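L-isoleucine-4-hydroxylase (Bacillus thuringiensis, PDB 6LNH) hydroxylates L-isoleucine to (4S)-4-hydroxy-L-isoleucine with iron(II), 2-oxoglutarate and molecular oxygen, and also hydroxylates or sulfoxidises several related amino acids. Local coordinates at residues Leu54-Asp62 / Leu149-Thr157; Leu169-His180 / Glu213-Ala224. All coordinates share one frame; numbering follows the deposited sequence.

Contact 1: Leu54-Asp62 / Leu149-Thr157; sequences LDYYNLEDD and LHQVRYKAT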
loop_
_atom_site.group_PDB
_atom_site.type_symbol
_atom_site.label_atom_id
_atom_site.label_comp_id
_atom_site.label_asym_id
_atom_site.label_seq_id
_atom_site.Cartn_x
_atom_site.Cartn_y
_atom_site.Cartn_z
ATOM N N LEU C 54 -11.089 -14.919 -13.177
ATOM C CA LEU C 54 -10.535 -14.981 -14.521
ATOM C C LEU C 54 -11.579 -14.670 -15.583
ATOM O O LEU C 54 -11.213 -14.300 -16.704
ATOM C CB LEU C 54 -9.928 -16.362 -14.773
ATOM C CG LEU C 54 -8.560 -16.621 -14.140
ATOM C CD1 LEU C 54 -8.116 -18.065 -14.352
ATOM C CD2 LEU C 54 -7.530 -15.653 -14.688
ATOM N N ASP C 55 -12.867 -14.819 -15.259
ATOM C CA ASP C 55 -13.916 -14.507 -16.221
ATOM C C ASP C 55 -13.996 -13.020 -16.539
ATOM O O ASP C 55 -14.514 -12.657 -17.601
ATOM C CB ASP C 55 -15.270 -14.995 -15.712
ATOM C CG ASP C 55 -16.336 -14.961 -16.791
ATOM O OD1 ASP C 55 -16.080 -15.490 -17.892
ATOM O OD2 ASP C 55 -17.424 -14.401 -16.543
ATOM N N TYR C 56 -13.497 -12.154 -15.655
ATOM C CA TYR C 56 -13.557 -10.723 -15.921
ATOM C C TYR C 56 -12.638 -10.302 -17.059
ATOM O O TYR C 56 -12.774 -9.181 -17.561
ATOM C CB TYR C 56 -13.222 -9.928 -14.656
ATOM C CG TYR C 56 -14.368 -9.859 -13.673
ATOM C CD1 TYR C 56 -14.754 -10.977 -12.943
ATOM C CD2 TYR C 56 -15.087 -8.684 -13.500
ATOM C CE1 TYR C 56 -15.809 -10.920 -12.049
ATOM C CE2 TYR C 56 -16.144 -8.616 -12.610
ATOM C CZ TYR C 56 -16.500 -9.736 -11.888
ATOM O OH TYR C 56 -17.554 -9.673 -11.007
ATOM N N TYR C 57 -11.715 -11.167 -17.476
ATOM C CA TYR C 57 -10.887 -10.913 -18.647
ATOM C C TYR C 57 -11.601 -11.219 -19.959
ATOM O O TYR C 57 -10.996 -11.047 -21.023
ATOM C CB TYR C 57 -9.587 -11.722 -18.566
ATOM C CG TYR C 57 -8.671 -11.310 -17.433
ATOM C CD1 TYR C 57 -8.920 -11.710 -16.126
ATOM C CD2 TYR C 57 -7.566 -10.503 -17.671
ATOM C CE1 TYR C 57 -8.087 -11.330 -15.090
ATOM C CE2 TYR C 57 -6.727 -10.114 -16.639
ATOM C CZ TYR C 57 -6.993 -10.531 -15.351
ATOM O OH TYR C 57 -6.166 -10.150 -14.319
ATOM N N ASN C 58 -12.853 -11.684 -19.916
ATOM C CA ASN C 58 -13.630 -11.967 -21.118
ATOM C C ASN C 58 -14.680 -10.904 -21.429
ATOM O O ASN C 58 -15.299 -10.963 -22.496
ATOM C CB ASN C 58 -14.309 -13.338 -20.993
ATOM C CG ASN C 58 -13.309 -14.482 -20.984
ATOM O OD1 ASN C 58 -12.445 -14.573 -21.856
ATOM N ND2 ASN C 58 -13.418 -15.354 -19.991
ATOM N N LEU C 59 -14.900 -9.950 -20.525
ATOM C CA LEU C 59 -15.866 -8.879 -20.748
ATOM C C LEU C 59 -15.434 -7.974 -21.898
ATOM O O LEU C 59 -14.253 -7.664 -22.058
ATOM C CB LEU C 59 -16.049 -8.058 -19.472
ATOM C CG LEU C 59 -16.420 -8.856 -18.220
ATOM C CD1 LEU C 59 -16.504 -7.945 -17.009
ATOM C CD2 LEU C 59 -17.725 -9.612 -18.418
ATOM N N GLU C 60 -16.403 -7.553 -22.704
ATOM C CA GLU C 60 -16.150 -6.707 -23.864
ATOM C C GLU C 60 -16.213 -5.228 -23.499
ATOM O O GLU C 60 -16.913 -4.825 -22.568
ATOM C CB GLU C 60 -17.161 -6.985 -24.982
ATOM C CG GLU C 60 -17.099 -8.380 -25.569
ATOM C CD GLU C 60 -16.322 -8.399 -26.873
ATOM O OE1 GLU C 60 -16.589 -7.538 -27.741
ATOM O OE2 GLU C 60 -15.440 -9.269 -27.030
ATOM N N ASP C 61 -15.489 -4.416 -24.265
ATOM C CA ASP C 61 -15.399 -2.991 -23.976
ATOM C C ASP C 61 -16.691 -2.280 -24.368
ATOM O O ASP C 61 -17.354 -2.632 -25.347
ATOM C CB ASP C 61 -14.202 -2.358 -24.690
ATOM C CG ASP C 61 -13.749 -1.065 -24.028
ATOM O OD1 ASP C 61 -14.417 -0.621 -23.069
ATOM O OD2 ASP C 61 -12.731 -0.491 -24.466
ATOM N N ASP C 62 -17.029 -1.254 -23.595
ATOM C CA ASP C 62 -18.282 -0.523 -23.703
ATOM C C ASP C 62 -18.251 0.438 -24.892
ATOM O O ASP C 62 -17.195 0.753 -25.446
ATOM C CB ASP C 62 -18.517 0.225 -22.380
ATOM C CG ASP C 62 -19.812 1.025 -22.339
ATOM O OD1 ASP C 62 -20.020 1.917 -23.188
ATOM O OD2 ASP C 62 -20.600 0.799 -21.399
ATOM N N LEU C 149 -27.883 -9.223 -11.693
ATOM C CA LEU C 149 -26.467 -9.514 -11.503
ATOM C C LEU C 149 -25.670 -8.677 -12.490
ATOM O O LEU C 149 -25.844 -8.814 -13.706
ATOM C CB LEU C 149 -26.174 -11.002 -11.696
ATOM C CG LEU C 149 -26.374 -11.911 -10.480
ATOM C CD1 LEU C 149 -27.852 -12.174 -10.240
ATOM C CD2 LEU C 149 -25.613 -13.213 -10.662
ATOM N N HIS C 150 -24.792 -7.822 -11.972
ATOM C CA HIS C 150 -23.961 -6.959 -12.800
ATOM C C HIS C 150 -22.500 -7.320 -12.591
ATOM O O HIS C 150 -21.969 -7.172 -11.485
ATOM C CB HIS C 150 -24.197 -5.485 -12.472
ATOM C CG HIS C 150 -25.567 -4.998 -12.825
ATOM N ND1 HIS C 150 -25.871 -4.453 -14.055
ATOM C CD2 HIS C 150 -26.713 -4.966 -12.107
ATOM C CE1 HIS C 150 -27.145 -4.102 -14.076
ATOM N NE2 HIS C 150 -27.679 -4.406 -12.908
ATOM N N GLN C 151 -21.862 -7.796 -13.652
ATOM C CA GLN C 151 -20.441 -8.111 -13.667
ATOM C C GLN C 151 -19.734 -6.924 -14.311
ATOM O O GLN C 151 -19.867 -6.702 -15.517
ATOM C CB GLN C 151 -20.213 -9.401 -14.452
ATOM C CG GLN C 151 -18.914 -10.132 -14.212
ATOM C CD GLN C 151 -18.829 -11.386 -15.062
ATOM O OE1 GLN C 151 -19.688 -11.625 -15.912
ATOM N NE2 GLN C 151 -17.793 -12.184 -14.847
ATOM N N VAL C 152 -18.975 -6.169 -13.518
ATOM C CA VAL C 152 -18.365 -4.926 -13.978
ATOM C C VAL C 152 -16.869 -4.970 -13.719
ATOM O O VAL C 152 -16.430 -5.311 -12.615
ATOM C CB VAL C 152 -18.977 -3.691 -13.292
ATOM C CG1 VAL C 152 -18.446 -2.411 -13.934
ATOM C CG2 VAL C 152 -20.498 -3.733 -13.364
ATOM N N ARG C 153 -16.092 -4.631 -14.737
ATOM C CA ARG C 153 -14.657 -4.415 -14.607
ATOM C C ARG C 153 -14.385 -2.950 -14.923
ATOM O O ARG C 153 -14.563 -2.511 -16.065
ATOM C CB ARG C 153 -13.879 -5.333 -15.545
ATOM C CG ARG C 153 -12.407 -5.032 -15.665
ATOM C CD ARG C 153 -11.742 -6.228 -16.311
ATOM N NE ARG C 153 -11.149 -7.133 -15.327
ATOM C CZ ARG C 153 -9.971 -7.729 -15.476
ATOM N NH1 ARG C 153 -9.276 -7.551 -16.589
ATOM N NH2 ARG C 153 -9.506 -8.533 -14.530
ATOM N N TYR C 154 -13.947 -2.193 -13.924
ATOM C CA TYR C 154 -13.514 -0.826 -14.169
ATOM C C TYR C 154 -12.067 -0.843 -14.634
ATOM O O TYR C 154 -11.232 -1.558 -14.072
ATOM C CB TYR C 154 -13.664 0.027 -12.908
ATOM C CG TYR C 154 -15.101 0.171 -12.467
ATOM C CD1 TYR C 154 -15.674 -0.760 -11.613
ATOM C CD2 TYR C 154 -15.892 1.220 -12.921
ATOM C CE1 TYR C 154 -16.987 -0.645 -11.210
ATOM C CE2 TYR C 154 -17.210 1.346 -12.521
ATOM C CZ TYR C 154 -17.751 0.410 -11.670
ATOM O OH TYR C 154 -19.062 0.535 -11.274
ATOM N N LYS C 155 -11.767 -0.053 -15.657
ATOM C CA LYS C 155 -10.430 -0.025 -16.230
ATOM C C LYS C 155 -9.905 1.397 -16.164
ATOM O O LYS C 155 -10.544 2.327 -16.666
ATOM C CB LYS C 155 -10.442 -0.543 -17.670
ATOM C CG LYS C 155 -11.156 -1.883 -17.820
ATOM C CD LYS C 155 -11.212 -2.343 -19.266
ATOM C CE LYS C 155 -12.488 -1.872 -19.943
ATOM N NZ LYS C 155 -12.596 -2.394 -21.334
ATOM N N ALA C 156 -8.738 1.558 -15.554
ATOM C CA ALA C 156 -8.126 2.859 -15.385
ATOM C C ALA C 156 -6.717 2.829 -15.946
ATOM O O ALA C 156 -6.014 1.818 -15.866
ATOM C CB ALA C 156 -8.088 3.279 -13.911
ATOM N N THR C 157 -6.319 3.953 -16.523
ATOM C CA THR C 157 -4.989 4.120 -17.074
ATOM C C THR C 157 -4.497 5.495 -16.650
ATOM O O THR C 157 -5.270 6.329 -16.169
ATOM C CB THR C 157 -4.977 3.940 -18.600
ATOM O OG1 THR C 157 -3.654 3.608 -19.035
ATOM C CG2 THR C 157 -5.428 5.199 -19.301
HETATM O O HOH W 1 -19.424 -13.077 -18.374
#

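Contact 2: Leu169-His180 / Glu213-Ala224; sequences LHKDDEPVVFLH and ETLVFGQKVFHA. With FE (Fe (III) ion), chain M.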
loop_
_atom_site.group_PDB
_atom_site.type_symbol
_atom_site.label_atom_id
_atom_site.label_comp_id
_atom_site.label_asym_id
_atom_site.label_seq_id
_atom_site.Cartn_x
_atom_site.Cartn_y
_atom_site.Cartn_z
ATOM N N LEU C 169 -22.269 11.437 -5.202
ATOM C CA LEU C 169 -23.242 10.821 -4.300
ATOM C C LEU C 169 -24.582 10.606 -4.994
ATOM O O LEU C 169 -25.009 11.426 -5.816
ATOM C CB LEU C 169 -23.429 11.690 -3.050
ATOM C CG LEU C 169 -22.223 11.784 -2.122
ATOM C CD1 LEU C 169 -22.454 12.914 -1.149
ATOM C CD2 LEU C 169 -22.003 10.455 -1.401
ATOM N N HIS C 170 -25.242 9.494 -4.664
ATOM C CA HIS C 170 -26.451 9.100 -5.378
ATOM C C HIS C 170 -27.135 7.951 -4.646
ATOM O O HIS C 170 -26.608 7.385 -3.683
ATOM C CB HIS C 170 -26.138 8.672 -6.785
ATOM C CG HIS C 170 -25.285 7.450 -6.859
ATOM N ND1 HIS C 170 -23.907 7.497 -6.892
ATOM C CD2 HIS C 170 -25.623 6.144 -6.898
ATOM C CE1 HIS C 170 -23.433 6.265 -6.918
ATOM N NE2 HIS C 170 -24.456 5.427 -6.909
ATOM N N LYS C 171 -28.320 7.605 -5.148
ATOM C CA LYS C 171 -29.049 6.405 -4.773
ATOM C C LYS C 171 -29.267 5.579 -6.030
ATOM O O LYS C 171 -29.518 6.126 -7.109
ATOM C CB LYS C 171 -30.371 6.761 -4.116
ATOM C CG LYS C 171 -30.172 7.603 -2.881
ATOM C CD LYS C 171 -31.478 7.955 -2.214
ATOM C CE LYS C 171 -31.237 8.812 -0.979
ATOM N NZ LYS C 171 -32.510 9.226 -0.322
ATOM N N ASP C 172 -29.139 4.261 -5.857
ATOM C CA ASP C 172 -29.335 3.326 -6.990
ATOM C C ASP C 172 -30.832 3.136 -7.228
ATOM O O ASP C 172 -31.623 3.423 -6.308
ATOM C CB ASP C 172 -28.656 1.982 -6.716
ATOM C CG ASP C 172 -27.141 2.062 -6.684
ATOM O OD1 ASP C 172 -26.597 3.085 -7.146
ATOM O OD2 ASP C 172 -26.517 1.100 -6.196
ATOM N N ASP C 173 -31.194 2.658 -8.416
ATOM C CA ASP C 173 -32.599 2.435 -8.749
ATOM C C ASP C 173 -33.240 1.369 -7.870
ATOM O O ASP C 173 -34.431 1.463 -7.554
ATOM C CB ASP C 173 -32.736 2.048 -10.226
ATOM C CG ASP C 173 -32.467 3.209 -11.165
ATOM O OD1 ASP C 173 -32.558 4.370 -10.716
ATOM O OD2 ASP C 173 -32.169 2.963 -12.354
ATOM N N GLU C 174 -32.480 0.353 -7.477
ATOM C CA GLU C 174 -32.977 -0.812 -6.750
ATOM C C GLU C 174 -32.922 -0.578 -5.242
ATOM O O GLU C 174 -31.926 -0.060 -4.728
ATOM C CB GLU C 174 -32.165 -2.050 -7.110
ATOM C CG GLU C 174 -32.196 -2.386 -8.595
ATOM C CD GLU C 174 -31.132 -1.639 -9.382
ATOM O OE1 GLU C 174 -30.359 -0.881 -8.762
ATOM O OE2 GLU C 174 -31.070 -1.806 -10.619
ATOM N N PRO C 175 -33.985 -0.952 -4.524
ATOM C CA PRO C 175 -34.019 -0.695 -3.073
ATOM C C PRO C 175 -32.943 -1.421 -2.278
ATOM O O PRO C 175 -32.571 -0.945 -1.198
ATOM C CB PRO C 175 -35.429 -1.153 -2.665
ATOM C CG PRO C 175 -35.930 -1.990 -3.810
ATOM C CD PRO C 175 -35.271 -1.450 -5.035
ATOM N N VAL C 176 -32.436 -2.555 -2.756
ATOM C CA VAL C 176 -31.363 -3.279 -2.081
ATOM C C VAL C 176 -30.329 -3.691 -3.119
ATOM O O VAL C 176 -30.669 -4.342 -4.114
ATOM C CB VAL C 176 -31.877 -4.516 -1.319
ATOM C CG1 VAL C 176 -30.726 -5.211 -0.599
ATOM C CG2 VAL C 176 -32.966 -4.136 -0.327
ATOM N N VAL C 177 -29.071 -3.318 -2.883
ATOM C CA VAL C 177 -27.971 -3.604 -3.796
ATOM C C VAL C 177 -26.814 -4.192 -3.000
ATOM O O VAL C 177 -26.431 -3.645 -1.960
ATOM C CB VAL C 177 -27.522 -2.340 -4.556
ATOM C CG1 VAL C 177 -26.190 -2.574 -5.261
ATOM C CG2 VAL C 177 -28.587 -1.912 -5.551
ATOM N N PHE C 178 -26.258 -5.300 -3.489
ATOM C CA PHE C 178 -25.074 -5.920 -2.906
ATOM C C PHE C 178 -23.873 -5.638 -3.803
ATOM O O PHE C 178 -23.900 -5.954 -4.997
ATOM C CB PHE C 178 -25.264 -7.429 -2.740
ATOM C CG PHE C 178 -26.180 -7.812 -1.612
ATOM C CD1 PHE C 178 -27.552 -7.666 -1.726
ATOM C CD2 PHE C 178 -25.663 -8.339 -0.440
ATOM C CE1 PHE C 178 -28.392 -8.026 -0.684
ATOM C CE2 PHE C 178 -26.497 -8.699 0.604
ATOM C CZ PHE C 178 -27.863 -8.540 0.482
ATOM N N LEU C 179 -22.825 -5.049 -3.228
ATOM C CA LEU C 179 -21.562 -4.800 -3.917
ATOM C C LEU C 179 -20.529 -5.799 -3.402
ATOM O O LEU C 179 -20.135 -5.741 -2.232
ATOM C CB LEU C 179 -21.107 -3.358 -3.691
ATOM C CG LEU C 179 -19.770 -2.906 -4.280
ATOM C CD1 LEU C 179 -19.762 -3.127 -5.764
ATOM C CD2 LEU C 179 -19.514 -1.441 -3.968
ATOM N N HIS C 180 -20.092 -6.711 -4.267
ATOM C CA HIS C 180 -19.065 -7.692 -3.935
ATOM C C HIS C 180 -17.807 -7.383 -4.735
ATOM O O HIS C 180 -17.831 -7.415 -5.970
ATOM C CB HIS C 180 -19.542 -9.117 -4.222
ATOM C CG HIS C 180 -20.877 -9.442 -3.628
ATOM N ND1 HIS C 180 -21.039 -9.784 -2.303
ATOM C CD2 HIS C 180 -22.111 -9.482 -4.181
ATOM C CE1 HIS C 180 -22.317 -10.016 -2.063
ATOM N NE2 HIS C 180 -22.989 -9.842 -3.187
ATOM N N GLU C 213 -15.020 -9.035 -0.337
ATOM C CA GLU C 213 -15.437 -8.031 0.674
ATOM C C GLU C 213 -16.764 -7.478 0.153
ATOM O O GLU C 213 -16.873 -7.242 -1.063
ATOM C CB GLU C 213 -14.349 -6.989 0.929
ATOM C CG GLU C 213 -13.392 -7.402 2.032
ATOM C CD GLU C 213 -12.480 -6.307 2.554
ATOM O OE1 GLU C 213 -11.689 -5.770 1.760
ATOM O OE2 GLU C 213 -12.561 -6.000 3.757
ATOM N N THR C 214 -17.719 -7.240 1.041
ATOM C CA THR C 214 -19.057 -6.927 0.559
ATOM C C THR C 214 -19.623 -5.700 1.260
ATOM O O THR C 214 -19.403 -5.496 2.458
ATOM C CB THR C 214 -19.987 -8.142 0.757
ATOM O OG1 THR C 214 -19.558 -9.211 -0.096
ATOM C CG2 THR C 214 -21.432 -7.798 0.432
ATOM N N LEU C 215 -20.358 -4.891 0.497
ATOM C CA LEU C 215 -21.063 -3.719 0.997
ATOM C C LEU C 215 -22.477 -3.739 0.436
ATOM O O LEU C 215 -22.663 -3.880 -0.778
ATOM C CB LEU C 215 -20.353 -2.428 0.587
ATOM C CG LEU C 215 -20.697 -1.135 1.327
ATOM C CD1 LEU C 215 -19.953 0.001 0.659
ATOM C CD2 LEU C 215 -22.196 -0.867 1.341
ATOM N N VAL C 216 -23.468 -3.618 1.315
ATOM C CA VAL C 216 -24.875 -3.618 0.927
ATOM C C VAL C 216 -25.444 -2.213 1.120
ATOM O O VAL C 216 -25.192 -1.567 2.145
ATOM C CB VAL C 216 -25.662 -4.692 1.706
ATOM C CG1 VAL C 216 -24.853 -5.981 1.755
ATOM C CG2 VAL C 216 -25.998 -4.245 3.103
ATOM N N PHE C 217 -26.159 -1.720 0.110
ATOM C CA PHE C 217 -26.745 -0.385 0.123
ATOM C C PHE C 217 -28.266 -0.449 0.143
ATOM O O PHE C 217 -28.874 -1.246 -0.576
ATOM C CB PHE C 217 -26.336 0.440 -1.100
ATOM C CG PHE C 217 -24.860 0.550 -1.316
ATOM C CD1 PHE C 217 -24.048 1.184 -0.389
ATOM C CD2 PHE C 217 -24.287 0.064 -2.479
ATOM C CE1 PHE C 217 -22.688 1.303 -0.609
ATOM C CE2 PHE C 217 -22.932 0.177 -2.703
ATOM C CZ PHE C 217 -22.130 0.796 -1.768
ATOM N N GLY C 218 -28.875 0.414 0.957
ATOM C CA GLY C 218 -30.275 0.745 0.830
ATOM C C GLY C 218 -30.430 2.162 0.295
ATOM O O GLY C 218 -29.461 2.877 0.054
ATOM N N GLN C 219 -31.687 2.567 0.127
ATOM C CA GLN C 219 -31.989 3.872 -0.452
ATOM C C GLN C 219 -32.199 4.944 0.608
ATOM O O GLN C 219 -32.514 6.087 0.266
ATOM C CB GLN C 219 -33.244 3.786 -1.326
ATOM C CG GLN C 219 -33.037 3.176 -2.701
ATOM C CD GLN C 219 -34.358 2.837 -3.365
ATOM O OE1 GLN C 219 -35.373 2.657 -2.692
ATOM N NE2 GLN C 219 -34.355 2.757 -4.692
ATOM N N LYS C 220 -32.015 4.600 1.881
ATOM C CA LYS C 220 -32.139 5.563 2.964
ATOM C C LYS C 220 -30.944 6.508 3.037
ATOM O O LYS C 220 -31.058 7.594 3.617
ATOM C CB LYS C 220 -32.339 4.788 4.270
ATOM C CG LYS C 220 -32.004 5.508 5.551
ATOM C CD LYS C 220 -32.436 4.660 6.728
ATOM C CE LYS C 220 -31.903 5.213 8.031
ATOM N NZ LYS C 220 -32.440 4.451 9.191
ATOM N N VAL C 221 -29.822 6.146 2.416
ATOM C CA VAL C 221 -28.625 6.970 2.423
ATOM C C VAL C 221 -28.124 7.109 0.994
ATOM O O VAL C 221 -28.482 6.337 0.103
ATOM C CB VAL C 221 -27.507 6.384 3.313
ATOM C CG1 VAL C 221 -27.930 6.372 4.771
ATOM C CG2 VAL C 221 -27.130 4.983 2.841
ATOM N N PHE C 222 -27.293 8.120 0.787
ATOM C CA PHE C 222 -26.564 8.249 -0.461
ATOM C C PHE C 222 -25.265 7.466 -0.368
ATOM O O PHE C 222 -24.724 7.231 0.715
ATOM C CB PHE C 222 -26.257 9.715 -0.776
ATOM C CG PHE C 222 -27.469 10.536 -1.103
ATOM C CD1 PHE C 222 -28.295 11.005 -0.096
ATOM C CD2 PHE C 222 -27.774 10.850 -2.416
ATOM C CE1 PHE C 222 -29.408 11.766 -0.393
ATOM C CE2 PHE C 222 -28.886 11.609 -2.720
ATOM C CZ PHE C 222 -29.705 12.068 -1.705
ATOM N N HIS C 223 -24.765 7.055 -1.527
ATOM C CA HIS C 223 -23.457 6.435 -1.599
ATOM C C HIS C 223 -22.757 6.926 -2.853
ATOM O O HIS C 223 -23.362 7.545 -3.733
ATOM C CB HIS C 223 -23.547 4.901 -1.586
ATOM C CG HIS C 223 -24.039 4.310 -2.870
ATOM N ND1 HIS C 223 -25.347 3.919 -3.055
ATOM C CD2 HIS C 223 -23.400 4.052 -4.036
ATOM C CE1 HIS C 223 -25.493 3.437 -4.277
ATOM N NE2 HIS C 223 -24.327 3.508 -4.893
ATOM N N ALA C 224 -21.463 6.640 -2.923
ATOM C CA ALA C 224 -20.674 6.940 -4.104
ATOM C C ALA C 224 -19.461 6.028 -4.087
ATOM O O ALA C 224 -19.110 5.451 -3.054
ATOM C CB ALA C 224 -20.253 8.413 -4.151
HETATM FE FE FE M . -23.847 3.154 -7.403
HETATM O O HOH W 2 -23.885 1.004 -6.559
HETATM O O HOH W 3 -30.255 0.599 -2.701
HETATM O O HOH W 4 -33.834 1.017 0.618
HETATM O O HOH W 5 -23.439 1.892 -9.398
#

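Contact 1: Leu54-Asp62 / Leu149-Thr157
Asp55 and Gln151 meet through a single straight hydrogen bond, Gln151 NE2 to Asp55 OD2 at 2.8 Å with an N-H...O angle of 173°. The amide comes to OD2 from its anti side, tilted well out of the carboxylate plane. A water donating to both Asp55 OD2 and Gln151 OE1 ties the amide's other end to the same oxygen. Gln151 CG, anti to the backbone N (chi1 -161°), lies over one face of Tyr56, 3.8 Å from the ring centroid, and the extended chain carries the amide on to Asp55. Arg153 bends at chi3, and its CZ stands 4.0 Å from the Tyr57 ring centroid, 5° off the normal: a cation-pi contact, the guanidinium steeply tilted over the face with NH2 dipping to 3.2 Å from Tyr57 CE1. Farther along, Lys155 NZ forms a salt bridge to Asp61 OD1 at 3.1 Å, although Asp61 is poorly ordered.

In the second shell, Asp239 pairs with Arg153 NE, Asn113 holds Asp55 OD1, and the Ile240 carbonyl takes the Tyr56 hydroxyl. These contacts pack the 3-10 turn and loop after helix 44-54 against one face of strand 145-156, within the main antiparallel sheet of this cupin-clan dioxygenase.

Contact 2: Leu169-His180 / Glu213-Ala224
Strands 176-180 and 214-218 run antiparallel, their segment axes 4.6 Å apart at closest approach and 162° between directions, with Val177-Phe217 and Leu179-Leu215 as hydrogen-bonded pairs; a single further bridge joins His170 to His223 through two backbone bonds.

The iron is bound by His170 NE2 at 2.4 Å. His223 NE2 binds the iron at 2.6 Å, the two ring planes 69° apart. The Trp168 carbonyl takes a hydrogen bond from His170 ND1, fixing that ring's rotation with NE2 toward the metal. In both residues CG sits between the backbone N and the carbonyl carbon, swinging the ring back to the metal. Asp172 OD1 completes the protein ligands at a longer 2.8 Å from the iron. Its carboxylate stands at the edge of the His223 ring, nearly perpendicular to it, while OD2 accepts a bond from an iron-bound water; a second water is also on the metal. Phe217 covers one face of the His223 ring, and at its own edge it receives Leu179 CD2, 4.0 Å from Phe217 CE2.

Outside the site, Lys171 lies extended over Phe222, its CE 3.7 Å from the ring centroid. Gln219 NE2 donates to Asp172 O at 3.2 Å and 176°, a second-shell tie on the ligand loop. On the sheet face carrying Phe178, Val216, His180 and Thr214, the first two lie side by side, His180 ND1 and Thr214 OG1 share a 2.7 Å hydrogen bond, and His180 NE2 is hydrogen-bonded to Asp129 OD2.

The His-X-Asp...His facial triad is assembled from the loop ahead of strand 176-184 and from strand 222-229, as in 2-oxoglutarate-dependent dioxygenases. Strand 236-247 flanks 176-184, strand 31-34 borders 214-218, strand 189-196 touches Leu179, Leu215 and Phe217, and Phe132 of helix 120-134 meets Phe178 edge-to-face.

Contact 1 and contact 2 have centres 20 Å apart and lie on opposite sides of the chain's centre; their nearest atoms are about 5 Å apart. Both reach the same seven-stranded antiparallel sheet, in which strand 236-247 separates strand 145-156 from strand 176-184. Contact 2 supplies all three protein ligands of the iron, whereas contact 1 supplies none: within it, the Val152 side chain is about 10 Å from the metal and about 11 Å from the Asp172 side chain. Val152 points away from the 54-62 loop, and that loop's contacts with the strand, made mainly by Gln151, Arg153 and Lys155, involve no metal ligand. Along the chain, contact 1 closes before contact 2 opens, and strands 145-156 and 176-184 are consecutive.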